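Local structure of carboxylase (Deinococcus radiodurans, 5H80) at residues Q247-H251 and L288-Q292; T250-E254 and R280-I284; L283-A287 and F302-V306; T138-F142 and E293-R297; G156-I160 and F312-E316. The protein probably carries out the ATP-dependent carboxylation of biotin, as the biotin carboxylase domain of a bacterial single-chain carboxylase. All coordinates share one frame; numbering follows the deposited sequence.

Interaction 1 (Q247-H251 and L288-Q292); sequences QSVTH and LQLAQ
The side-chain oxygen of Gln292 accepts from two waters, OE1 taking a proton from one at 3.3 Å and, more weakly, from a second. Val249 CG2 packs against the same Gln292 OE1 at 3.4 Å. The first water also receives the backbone N-H of Val249. A third water takes the Gln292 NE2 proton and donates to the carbonyl oxygen of Gln247 at 2.8 Å, so the amide is tied to Gln247 O and Val249 N, at the loop-to-strand junction, through waters. CG of Gln292 lies trans to the backbone N (chi1 174°) and the chain then bends at chi2 (80°), which brings the amide across to Val249. The two branches of Val249 divide the helix surface: CG1 meets Ala291 CB at 3.8 Å, while CG2 lies by Leu288 CD2 and Gln292. Cutting Val249 back to alanine would probably open a gap over Ala291 and leave the Gln292 amide without its apolar backing. Leu288 reaches further along the strand, CD2 resting 3.6 Å from Thr250 O and CD1 lying near His251. Helix 277-293 thus covers edge strand 249-256 of the antiparallel sheet, a helix-on-sheet layer of the ATP-grasp fold expected of biotin carboxylases.

Interaction 2 (T250-E254 and R280-I284); sequences THLWE and RTALI
Arg280 leaves helix 277-293 heading for Glu254 on the strand, and its atoms meet partners in sequence. CB starts an extended run, CG lying trans to the backbone N (chi1 178°) and coming within 3.9 Å of Glu254 OE1. CD of Arg280 lies 3.5 Å from Glu254 OE1 and passes Trp253 CD1 at 4.1 Å, and a bend at chi3 then turns the guanidinium onto the carboxylate. There the grip is side-on: Arg280 NE donates to Glu254 OE1 and NH2 to Glu254 OE2, each at 2.8 Å and nearly straight. Both oxygens lie close to the guanidinium plane, yet the nitrogens approach from above the carboxylate plane, the two groups being turned 45° apart. Glu254 OE2 also accepts from Ala272 N, so this buried charge has a second polar mate. A methionine in place of Arg280 would probably leave the Glu254 carboxylate buried without its countercharge and freer to turn. One turn on, Ile284 lays CG2 over a face of the His251 ring, 3.6 Å from the centroid, and sets CD1 beside Trp253 CD1. The rotation of the His251 ring is fixed at its rim, ND1 accepting the Trp253 N-H in the ring plane while NE2 bonds to Pro358 O. Ile284 also touches Val240 of strand 236-245, and Leu252, pointing away from helix 277-293, touches Thr328 of helix 325-332, so edge strand 249-256 lies between two helices here.

Interaction 3 (L283-A287 and F302-V306); sequences LIGAA and FEFLV
Phe304 and Phe302 receive Leu283 and Ala287 of the helix in different ways. Over one face of Phe304 sits a methyl of Leu283: CD1 lies 3.9 Å from the ring centroid and 25° off the normal, a CH-pi contact displaced toward the root of the ring, where Leu283 CD1 comes 3.6 Å from Phe304 CG. At the edge of the same ring, near its plane, stands the backbone N of Ala287, which is itself bonded to Leu283 O within the helix. Ala286 CB approaches the far end obliquely, 3.8 Å from Phe304 CZ. Phe302 instead has the carbonyl oxygen of Ala287 over one face, displaced toward the rim, and its CB meets Ala287 CB at 3.9 Å. Leu283 takes unusual torsions (chi1 -92°, chi2 -19°), and in this position its CD1 touches both the Phe304 face and, at 3.8 Å, CG2 of Val306, the two side chains meeting tip to tip. With only methyl side chains at Ala286 and Ala287, the helix comes down close at this end, and the alpha carbons of Ala287 and Phe302 are 5.8 Å apart. No hydrogen bond crosses the contact. Phe302, Phe304 and Val306 alternate with Glu303 and Leu305, and the Glu303 carboxylate forms a salt bridge with Lys265 away from this helix. The strand therefore turns one apolar side to the helix, and helix 277-293 covers that side of the four-stranded antiparallel sheet, an alpha/beta layering that belongs to the ATP-grasp domain.

Interaction 4 (T138-F142 and E293-R297); sequences TLDLF and EVKYR
Apolar contacts carry most of this junction, and Val294 is at its centre. Its CG2 lies 4.0 Å from Thr138 CG2 and 3.9 Å from Phe142 CZ, while CG1 reaches the tip of Leu141 more distantly. With Thr138 OG1 turned beside the backbone N (chi1 -64°), Thr138 CG2 is left trans to that nitrogen and presses against Tyr296 CE1 at 3.9 Å, meeting the ring obliquely. Aromatic contact is edge to edge: Phe142 CE2 and Tyr296 CE1 approach to 3.9 Å, each close to the plane of the other ring, so no faces are stacked. Helix 277-293 ends here in a Schellman motif. Lys295, with positive phi, is its C-prime residue; Tyr296 N returns to Ala291 O and Lys295 N to Gln292 O, and the turn carries Tyr296 round toward helix 136-142. Polar links run through solvent and neighbours. A water donates to Val294 O at 2.9 Å and also to Thr138 OG1, although the modelled separation there is short enough for its exact value to be doubtful. The same hydroxyl is bonded to Asp135 OD1, and the Tyr296 hydroxyl to Leu299 O.

Interaction 5 (G156-I160 and F312-E316); sequences GVPVI and FYFIE
Pro158 holds the tight part of this contact. Its carbonyl oxygen accepts the Phe314 N-H at 2.8 Å, with an N-H...O angle of 162° and the donor tilted somewhat from the carbonyl plane; Tyr313 CA adds a longer C-H...O approach to the same oxygen. On the ring side, Pro158 CB lies 3.3 Å from Phe312 O, and CD touches Phe312 CE1. Just before it, Val157 CG1 packs against Phe314 CB at 3.7 Å. Phe314 sends CG trans to its backbone N (chi1 171°), which leads the ring on past Val157 toward Ala152 of helix 145-154. At the other end the Ile160 side chain packs by carbon alone: CG1 meets Tyr313 CB, the side chains crossing at about a right angle, and Ile160 CD1 reaches Ile315 CG2 at 3.7 Å. The carbonyl carbon of Val159 stands at the edge of the Tyr313 ring, 3.7 Å from Tyr313 CD1. The fit is looser at the Val159 side chain, whose CG1 lies 4.3 Å from Phe314 CD2, and where a water accepts from Ile160 N at 3.2 Å and donates to Phe314 O. Ile315 and Glu316 together face Glu303 in a classic beta bulge. The chemistry is thus divided: one backbone bond and a water bridge satisfy polar atoms of the two backbones, while the rest of the interface is apolar side-chain packing.

Overall arrangement
Interactions 1, 2 and 3 all rest on helix 277-293, which meets edge strand 249-256 in the first two and inner strand 299-306 in the third. Interactions 2 and 3 are buried, yet differ: one encloses a salt bridge, the other is apolar and aromatic. Interaction 1, nearer the surface, is water-linked at its Gln292 end. Interaction 4 follows directly from it at the end of the same helix, joining helix 136-142 through mostly buried apolar groups. Interaction 5 lies on the opposite edge strand, 312-318, paired with strand 299-306 of interaction 3. It is partly buried, and it alone among the five has a direct backbone hydrogen bond between its segments.

Interaction 1 (Q247-H251 and L288-Q292)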
# COMPACT_ATOMS: atom_id res chain seq x y z
N GLN A 247 -0.16 22.93 -21.76
CA GLN A 247 0.98 23.78 -22.09
C GLN A 247 2.24 23.03 -22.11
O GLN A 247 3.12 23.35 -22.89
CB GLN A 247 1.10 24.93 -21.09
CG GLN A 247 -0.18 25.74 -20.86
CD GLN A 247 0.03 26.86 -19.86
OE1 GLN A 247 0.38 27.96 -20.26
NE2 GLN A 247 -0.16 26.58 -18.55
N SER A 248 2.36 22.04 -21.20
CA SER A 248 3.49 21.19 -20.96
C SER A 248 3.09 19.75 -20.85
O SER A 248 1.94 19.45 -20.59
CB SER A 248 4.06 21.52 -19.58
OG SER A 248 4.79 22.71 -19.62
N VAL A 249 4.09 18.89 -21.00
CA VAL A 249 3.92 17.50 -20.91
C VAL A 249 5.07 16.96 -20.00
O VAL A 249 6.22 17.48 -19.91
CB VAL A 249 3.86 16.82 -22.34
CG1 VAL A 249 2.61 17.25 -23.09
CG2 VAL A 249 5.18 17.04 -23.10
N THR A 250 4.73 15.84 -19.35
CA THR A 250 5.64 15.07 -18.57
C THR A 250 5.31 13.58 -18.63
O THR A 250 4.40 13.15 -19.40
CB THR A 250 5.70 15.61 -17.14
OG1 THR A 250 6.85 15.15 -16.46
CG2 THR A 250 4.44 15.19 -16.38
N HIS A 251 6.03 12.78 -17.86
CA HIS A 251 5.98 11.36 -17.90
C HIS A 251 6.16 10.77 -16.49
O HIS A 251 6.73 11.40 -15.59
CB HIS A 251 6.92 10.75 -18.87
CG HIS A 251 8.38 10.80 -18.44
ND1 HIS A 251 8.96 9.89 -17.60
CD2 HIS A 251 9.32 11.75 -18.65
CE1 HIS A 251 10.25 10.21 -17.41
NE2 HIS A 251 10.44 11.37 -17.95
N LEU A 288 6.79 11.67 -25.34
CA LEU A 288 6.77 13.08 -25.12
C LEU A 288 6.58 13.98 -26.37
O LEU A 288 5.79 14.90 -26.29
CB LEU A 288 7.98 13.52 -24.33
CG LEU A 288 8.13 13.06 -22.82
CD1 LEU A 288 9.47 13.48 -22.31
CD2 LEU A 288 6.93 13.55 -21.93
N GLN A 289 7.16 13.60 -27.50
CA GLN A 289 6.99 14.25 -28.86
C GLN A 289 5.55 14.13 -29.35
O GLN A 289 4.97 15.13 -29.62
CB GLN A 289 7.86 13.58 -29.92
CG GLN A 289 9.35 13.85 -29.79
CD GLN A 289 10.10 13.23 -30.94
OE1 GLN A 289 10.57 12.03 -30.89
NE2 GLN A 289 10.08 13.96 -32.06
N LEU A 290 4.95 12.95 -29.28
CA LEU A 290 3.56 12.72 -29.62
C LEU A 290 2.64 13.59 -28.78
O LEU A 290 1.73 14.26 -29.26
CB LEU A 290 3.23 11.26 -29.42
CG LEU A 290 3.94 10.40 -30.43
CD1 LEU A 290 3.84 8.95 -30.02
CD2 LEU A 290 3.40 10.62 -31.83
N ALA A 291 2.88 13.60 -27.47
CA ALA A 291 1.97 14.30 -26.55
C ALA A 291 2.06 15.84 -26.72
O ALA A 291 1.08 16.60 -26.73
CB ALA A 291 2.44 14.00 -25.13
N GLN A 292 3.30 16.29 -26.81
CA GLN A 292 3.64 17.73 -26.97
C GLN A 292 3.02 18.25 -28.29
O GLN A 292 2.39 19.30 -28.26
CB GLN A 292 5.12 18.04 -26.91
CG GLN A 292 5.49 19.49 -27.21
CD GLN A 292 5.28 20.40 -26.01
OE1 GLN A 292 4.95 19.95 -24.91
NE2 GLN A 292 5.52 21.69 -26.20
O HOH W 1 2.28 20.90 -24.96
O HOH W 2 5.83 23.08 -23.69
O HOH W 3 6.58 20.17 -22.08

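Interaction 2 (T250-E254 and R280-I284)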
# COMPACT_ATOMS: atom_id res chain seq x y z
N THR A 250 4.73 15.84 -19.35
CA THR A 250 5.64 15.07 -18.57
C THR A 250 5.31 13.58 -18.63
O THR A 250 4.40 13.15 -19.40
CB THR A 250 5.70 15.61 -17.14
OG1 THR A 250 6.85 15.15 -16.46
CG2 THR A 250 4.44 15.19 -16.38
N HIS A 251 6.03 12.78 -17.86
CA HIS A 251 5.98 11.36 -17.90
C HIS A 251 6.16 10.77 -16.49
O HIS A 251 6.73 11.40 -15.59
CB HIS A 251 6.92 10.75 -18.87
CG HIS A 251 8.38 10.80 -18.44
ND1 HIS A 251 8.96 9.89 -17.60
CD2 HIS A 251 9.32 11.75 -18.65
CE1 HIS A 251 10.25 10.21 -17.41
NE2 HIS A 251 10.44 11.37 -17.95
N LEU A 252 5.62 9.61 -16.33
CA LEU A 252 5.85 8.68 -15.14
C LEU A 252 6.58 7.39 -15.60
O LEU A 252 6.22 6.27 -15.16
CB LEU A 252 4.60 8.42 -14.29
CG LEU A 252 4.06 9.52 -13.41
CD1 LEU A 252 5.15 10.10 -12.49
CD2 LEU A 252 3.45 10.51 -14.31
N TRP A 253 7.54 7.49 -16.55
CA TRP A 253 8.32 6.39 -17.03
C TRP A 253 7.44 5.32 -17.70
O TRP A 253 6.36 5.64 -18.21
CB TRP A 253 9.26 5.79 -15.88
CG TRP A 253 10.22 6.90 -15.39
CD1 TRP A 253 11.44 7.23 -15.90
CD2 TRP A 253 10.04 7.69 -14.22
NE1 TRP A 253 12.00 8.22 -15.14
CE2 TRP A 253 11.16 8.54 -14.12
CE3 TRP A 253 8.97 7.80 -13.27
CZ2 TRP A 253 11.30 9.46 -13.05
CZ3 TRP A 253 9.11 8.78 -12.22
CH2 TRP A 253 10.27 9.50 -12.11
N GLU A 254 7.83 4.06 -17.59
CA GLU A 254 7.28 2.99 -18.35
C GLU A 254 6.61 1.90 -17.59
O GLU A 254 6.89 1.64 -16.39
CB GLU A 254 8.31 2.40 -19.30
CG GLU A 254 9.29 1.34 -18.86
CD GLU A 254 10.30 1.78 -17.78
OE1 GLU A 254 10.45 3.00 -17.60
OE2 GLU A 254 10.89 0.84 -17.25
N ARG A 280 14.96 3.01 -22.67
CA ARG A 280 14.06 3.85 -21.88
C ARG A 280 13.99 5.28 -22.34
O ARG A 280 12.86 5.74 -22.50
CB ARG A 280 14.37 3.71 -20.39
CG ARG A 280 13.50 4.59 -19.51
CD ARG A 280 13.57 4.44 -17.98
NE ARG A 280 13.25 3.12 -17.50
CZ ARG A 280 14.12 2.17 -17.17
NH1 ARG A 280 15.47 2.41 -17.13
NH2 ARG A 280 13.69 1.01 -16.84
N THR A 281 15.12 5.99 -22.50
CA THR A 281 15.09 7.38 -22.75
C THR A 281 14.54 7.55 -24.17
O THR A 281 13.86 8.53 -24.38
CB THR A 281 16.38 8.22 -22.55
OG1 THR A 281 16.89 8.75 -23.77
CG2 THR A 281 17.20 7.77 -21.65
N ALA A 282 14.86 6.62 -25.04
CA ALA A 282 14.23 6.75 -26.40
C ALA A 282 12.72 6.60 -26.48
O ALA A 282 11.99 7.44 -27.15
CB ALA A 282 14.90 5.85 -27.38
N LEU A 283 12.23 5.59 -25.78
CA LEU A 283 10.79 5.39 -25.66
C LEU A 283 10.08 6.56 -25.07
O LEU A 283 9.12 7.08 -25.60
CB LEU A 283 10.51 4.18 -24.81
CG LEU A 283 10.31 2.76 -25.23
CD1 LEU A 283 9.93 2.40 -26.69
CD2 LEU A 283 11.15 1.79 -24.51
N ILE A 284 10.59 7.12 -23.97
CA ILE A 284 9.96 8.26 -23.35
C ILE A 284 9.99 9.52 -24.20
O ILE A 284 8.98 10.21 -24.32
CB ILE A 284 10.53 8.49 -21.97
CG1 ILE A 284 10.28 7.16 -21.19
CG2 ILE A 284 9.95 9.76 -21.40
CD1 ILE A 284 10.95 7.28 -19.77

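Interaction 3 (L283-A287 and F302-V306)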
# COMPACT_ATOMS: atom_id res chain seq x y z
N LEU A 283 12.23 5.59 -25.78
CA LEU A 283 10.79 5.39 -25.66
C LEU A 283 10.08 6.56 -25.07
O LEU A 283 9.12 7.08 -25.60
CB LEU A 283 10.51 4.18 -24.81
CG LEU A 283 10.31 2.76 -25.23
CD1 LEU A 283 9.93 2.40 -26.69
CD2 LEU A 283 11.15 1.79 -24.51
N ILE A 284 10.59 7.12 -23.97
CA ILE A 284 9.96 8.26 -23.35
C ILE A 284 9.99 9.52 -24.20
O ILE A 284 8.98 10.21 -24.32
CB ILE A 284 10.53 8.49 -21.97
CG1 ILE A 284 10.28 7.16 -21.19
CG2 ILE A 284 9.95 9.76 -21.40
CD1 ILE A 284 10.95 7.28 -19.77
N GLY A 285 11.09 9.70 -24.93
CA GLY A 285 11.26 10.84 -25.84
C GLY A 285 10.19 10.78 -26.94
O GLY A 285 9.61 11.84 -27.22
N ALA A 286 10.04 9.63 -27.57
CA ALA A 286 8.96 9.40 -28.56
C ALA A 286 7.58 9.74 -28.03
O ALA A 286 6.81 10.52 -28.62
CB ALA A 286 8.94 7.96 -29.12
N ALA A 287 7.25 9.21 -26.80
CA ALA A 287 6.00 9.50 -26.20
C ALA A 287 5.79 11.00 -25.89
O ALA A 287 4.73 11.57 -26.11
CB ALA A 287 5.91 8.58 -24.95
N PHE A 302 1.29 5.83 -24.38
CA PHE A 302 1.82 5.53 -25.67
C PHE A 302 2.48 4.14 -25.58
O PHE A 302 3.45 3.94 -24.79
CB PHE A 302 2.78 6.61 -26.06
CG PHE A 302 2.14 7.90 -26.21
CD1 PHE A 302 1.56 8.23 -27.46
CD2 PHE A 302 1.89 8.74 -25.11
CE1 PHE A 302 0.88 9.43 -27.63
CE2 PHE A 302 1.15 9.92 -25.27
CZ PHE A 302 0.68 10.27 -26.53
N GLU A 303 1.95 3.23 -26.38
CA GLU A 303 2.28 1.77 -26.42
C GLU A 303 3.33 1.50 -27.57
O GLU A 303 3.20 2.04 -28.67
CB GLU A 303 1.13 0.83 -26.53
CG GLU A 303 0.13 1.05 -25.45
CD GLU A 303 -1.05 0.06 -25.55
OE1 GLU A 303 -1.12 -0.66 -26.58
OE2 GLU A 303 -1.85 0.01 -24.62
N PHE A 304 4.31 0.69 -27.24
CA PHE A 304 5.33 0.29 -28.22
C PHE A 304 5.61 -1.21 -28.13
O PHE A 304 5.45 -1.84 -27.09
CB PHE A 304 6.66 1.02 -27.94
CG PHE A 304 6.57 2.48 -27.95
CD1 PHE A 304 6.86 3.26 -29.10
CD2 PHE A 304 6.23 3.20 -26.76
CE1 PHE A 304 6.85 4.57 -29.11
CE2 PHE A 304 6.18 4.63 -26.77
CZ PHE A 304 6.45 5.34 -27.97
N LEU A 305 6.03 -1.77 -29.27
CA LEU A 305 6.71 -3.05 -29.33
C LEU A 305 8.21 -2.77 -29.48
O LEU A 305 8.65 -1.90 -30.27
CB LEU A 305 6.23 -3.94 -30.50
CG LEU A 305 4.73 -4.33 -30.47
CD1 LEU A 305 4.44 -5.17 -31.71
CD2 LEU A 305 4.44 -5.01 -29.16
N VAL A 306 9.00 -3.49 -28.67
CA VAL A 306 10.38 -3.29 -28.58
C VAL A 306 11.16 -4.63 -28.75
O VAL A 306 10.86 -5.66 -28.10
CB VAL A 306 10.73 -2.63 -27.16
CG1 VAL A 306 12.24 -2.37 -27.02
CG2 VAL A 306 9.93 -1.36 -26.88

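Interaction 4 (T138-F142 and E293-R297)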
# COMPACT_ATOMS: atom_id res chain seq x y z
N THR A 138 -8.26 15.55 -30.19
CA THR A 138 -7.18 14.59 -29.83
C THR A 138 -7.73 13.19 -29.72
O THR A 138 -7.04 12.25 -30.08
CB THR A 138 -6.56 15.04 -28.49
OG1 THR A 138 -5.92 16.28 -28.63
CG2 THR A 138 -5.44 13.98 -28.03
N LEU A 139 -8.97 13.00 -29.16
CA LEU A 139 -9.64 11.71 -29.13
C LEU A 139 -9.83 11.16 -30.58
O LEU A 139 -9.68 9.94 -30.90
CB LEU A 139 -11.02 11.79 -28.40
CG LEU A 139 -11.07 12.21 -26.89
CD1 LEU A 139 -12.46 12.10 -26.31
CD2 LEU A 139 -10.15 11.31 -26.07
N ASP A 140 -10.20 12.08 -31.45
CA ASP A 140 -10.46 11.69 -32.88
C ASP A 140 -9.18 11.24 -33.53
O ASP A 140 -9.14 10.21 -34.22
CB ASP A 140 -11.04 12.84 -33.71
CG ASP A 140 -12.57 12.92 -33.62
OD1 ASP A 140 -13.25 11.87 -33.43
OD2 ASP A 140 -13.06 14.07 -33.72
N LEU A 141 -8.15 12.00 -33.31
CA LEU A 141 -6.82 11.67 -33.79
C LEU A 141 -6.27 10.33 -33.26
O LEU A 141 -5.94 9.45 -34.04
CB LEU A 141 -5.90 12.80 -33.52
CG LEU A 141 -4.65 12.96 -34.47
CD1 LEU A 141 -3.89 14.27 -34.25
CD2 LEU A 141 -3.68 11.77 -34.39
N PHE A 142 -6.17 10.15 -31.93
CA PHE A 142 -5.58 8.95 -31.43
C PHE A 142 -6.44 7.75 -31.60
O PHE A 142 -5.96 6.67 -31.42
CB PHE A 142 -5.06 9.15 -29.97
CG PHE A 142 -3.92 10.16 -29.83
CD1 PHE A 142 -2.94 10.32 -30.79
CD2 PHE A 142 -3.71 10.80 -28.62
CE1 PHE A 142 -1.88 11.22 -30.61
CE2 PHE A 142 -2.66 11.70 -28.44
CZ PHE A 142 -1.74 11.90 -29.43
N GLU A 293 3.07 17.45 -29.34
CA GLU A 293 2.55 17.88 -30.66
C GLU A 293 1.06 18.19 -30.62
O GLU A 293 0.60 19.17 -31.27
CB GLU A 293 2.84 16.90 -31.80
CG GLU A 293 2.81 17.56 -33.19
CD GLU A 293 3.85 18.67 -33.37
OE1 GLU A 293 4.94 18.65 -32.71
OE2 GLU A 293 3.58 19.60 -34.17
N VAL A 294 0.28 17.40 -29.86
CA VAL A 294 -1.17 17.73 -29.59
C VAL A 294 -1.51 18.59 -28.36
O VAL A 294 -2.70 18.86 -28.13
CB VAL A 294 -2.03 16.50 -29.58
CG1 VAL A 294 -1.75 15.65 -30.83
CG2 VAL A 294 -1.80 15.61 -28.29
N LYS A 295 -0.50 19.13 -27.66
CA LYS A 295 -0.79 19.94 -26.46
C LYS A 295 -1.63 19.15 -25.47
O LYS A 295 -2.67 19.59 -24.97
CB LYS A 295 -1.49 21.26 -26.88
CG LYS A 295 -0.67 21.99 -27.94
CD LYS A 295 0.73 22.37 -27.49
CE LYS A 295 0.69 23.25 -26.26
NZ LYS A 295 2.03 23.85 -26.04
N TYR A 296 -1.14 17.95 -25.16
CA TYR A 296 -1.99 17.01 -24.43
C TYR A 296 -2.37 17.53 -23.07
O TYR A 296 -1.60 18.18 -22.46
CB TYR A 296 -1.30 15.61 -24.33
CG TYR A 296 -2.17 14.47 -24.03
CD1 TYR A 296 -2.80 13.73 -25.07
CD2 TYR A 296 -2.47 14.13 -22.76
CE1 TYR A 296 -3.62 12.61 -24.81
CE2 TYR A 296 -3.32 13.06 -22.45
CZ TYR A 296 -3.96 12.30 -23.44
OH TYR A 296 -4.76 11.28 -23.20
N ARG A 297 -3.65 17.27 -22.70
CA ARG A 297 -4.18 17.53 -21.38
C ARG A 297 -4.81 16.26 -20.82
O ARG A 297 -5.46 15.48 -21.50
CB ARG A 297 -5.17 18.74 -21.36
CG ARG A 297 -5.53 19.27 -19.90
CD ARG A 297 -6.50 20.43 -19.92
NE ARG A 297 -6.02 21.59 -20.64
CZ ARG A 297 -5.61 22.75 -20.12
NH1 ARG A 297 -5.19 23.73 -20.97
NH2 ARG A 297 -5.57 22.98 -18.79
O HOH W 4 -4.63 17.21 -26.68

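Interaction 5 (G156-I160 and F312-E316)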
# COMPACT_ATOMS: atom_id res chain seq x y z
N GLY A 156 9.19 11.47 -36.80
CA GLY A 156 10.34 10.56 -36.75
C GLY A 156 10.20 9.30 -35.86
O GLY A 156 11.17 8.53 -35.69
N VAL A 157 8.97 9.04 -35.35
CA VAL A 157 8.69 7.95 -34.46
C VAL A 157 8.37 6.73 -35.33
O VAL A 157 7.40 6.76 -36.16
CB VAL A 157 7.51 8.24 -33.46
CG1 VAL A 157 7.20 7.01 -32.67
CG2 VAL A 157 7.79 9.44 -32.56
N PRO A 158 9.14 5.61 -35.17
CA PRO A 158 8.90 4.44 -36.00
C PRO A 158 7.61 3.79 -35.77
O PRO A 158 7.14 3.77 -34.60
CB PRO A 158 10.02 3.46 -35.66
CG PRO A 158 10.96 4.20 -34.84
CD PRO A 158 10.22 5.31 -34.20
N VAL A 159 6.99 3.38 -36.89
CA VAL A 159 5.81 2.54 -36.91
C VAL A 159 6.01 1.23 -37.69
O VAL A 159 6.89 1.14 -38.56
CB VAL A 159 4.57 3.31 -37.45
CG1 VAL A 159 4.34 4.64 -36.73
CG2 VAL A 159 4.75 3.61 -38.93
N ILE A 160 5.16 0.29 -37.42
CA ILE A 160 5.22 -1.02 -37.97
C ILE A 160 5.00 -0.92 -39.49
O ILE A 160 4.14 -0.14 -39.93
CB ILE A 160 4.23 -1.99 -37.38
CG1 ILE A 160 4.57 -2.26 -35.89
CG2 ILE A 160 4.31 -3.33 -38.11
CD1 ILE A 160 3.65 -3.24 -35.19
N PHE A 312 12.29 0.05 -31.60
CA PHE A 312 10.84 0.18 -31.12
C PHE A 312 9.89 0.63 -32.24
O PHE A 312 10.34 1.31 -33.22
CB PHE A 312 10.73 1.00 -29.79
CG PHE A 312 11.21 2.38 -29.88
CD1 PHE A 312 10.41 3.43 -30.35
CD2 PHE A 312 12.56 2.70 -29.66
CE1 PHE A 312 10.87 4.74 -30.44
CE2 PHE A 312 13.02 3.99 -29.76
CZ PHE A 312 12.19 5.05 -30.16
N TYR A 313 8.62 0.31 -32.07
CA TYR A 313 7.53 0.64 -33.04
C TYR A 313 6.36 1.15 -32.20
O TYR A 313 5.92 0.36 -31.32
CB TYR A 313 7.12 -0.58 -33.77
CG TYR A 313 8.25 -1.16 -34.55
CD1 TYR A 313 8.59 -0.61 -35.76
CD2 TYR A 313 9.03 -2.19 -34.05
CE1 TYR A 313 9.65 -1.13 -36.53
CE2 TYR A 313 10.14 -2.68 -34.77
CZ TYR A 313 10.43 -2.11 -36.01
OH TYR A 313 11.48 -2.51 -36.79
N PHE A 314 5.94 2.36 -32.49
CA PHE A 314 4.66 2.92 -31.95
C PHE A 314 3.47 2.12 -32.44
O PHE A 314 3.28 1.97 -33.67
CB PHE A 314 4.59 4.40 -32.28
CG PHE A 314 3.25 5.01 -31.96
CD1 PHE A 314 2.82 5.08 -30.66
CD2 PHE A 314 2.42 5.49 -32.97
CE1 PHE A 314 1.58 5.61 -30.33
CE2 PHE A 314 1.21 6.10 -32.63
CZ PHE A 314 0.78 6.12 -31.31
N ILE A 315 2.64 1.59 -31.55
CA ILE A 315 1.48 0.78 -31.87
C ILE A 315 0.17 1.43 -31.50
O ILE A 315 -0.78 1.13 -32.18
CB ILE A 315 1.49 -0.69 -31.42
CG1 ILE A 315 1.51 -0.94 -29.89
CG2 ILE A 315 2.63 -1.45 -32.09
CD1 ILE A 315 1.20 -2.39 -29.44
N GLU A 316 0.11 2.22 -30.40
CA GLU A 316 -1.23 2.72 -29.95
C GLU A 316 -1.01 3.85 -29.01
O GLU A 316 -0.13 3.74 -28.11
CB GLU A 316 -2.05 1.62 -29.21
CG GLU A 316 -3.54 1.86 -29.02
CD GLU A 316 -4.45 1.08 -29.95
OE1 GLU A 316 -3.93 0.31 -30.81
OE2 GLU A 316 -5.71 1.21 -29.74
O HOH W 5 2.54 0.90 -35.78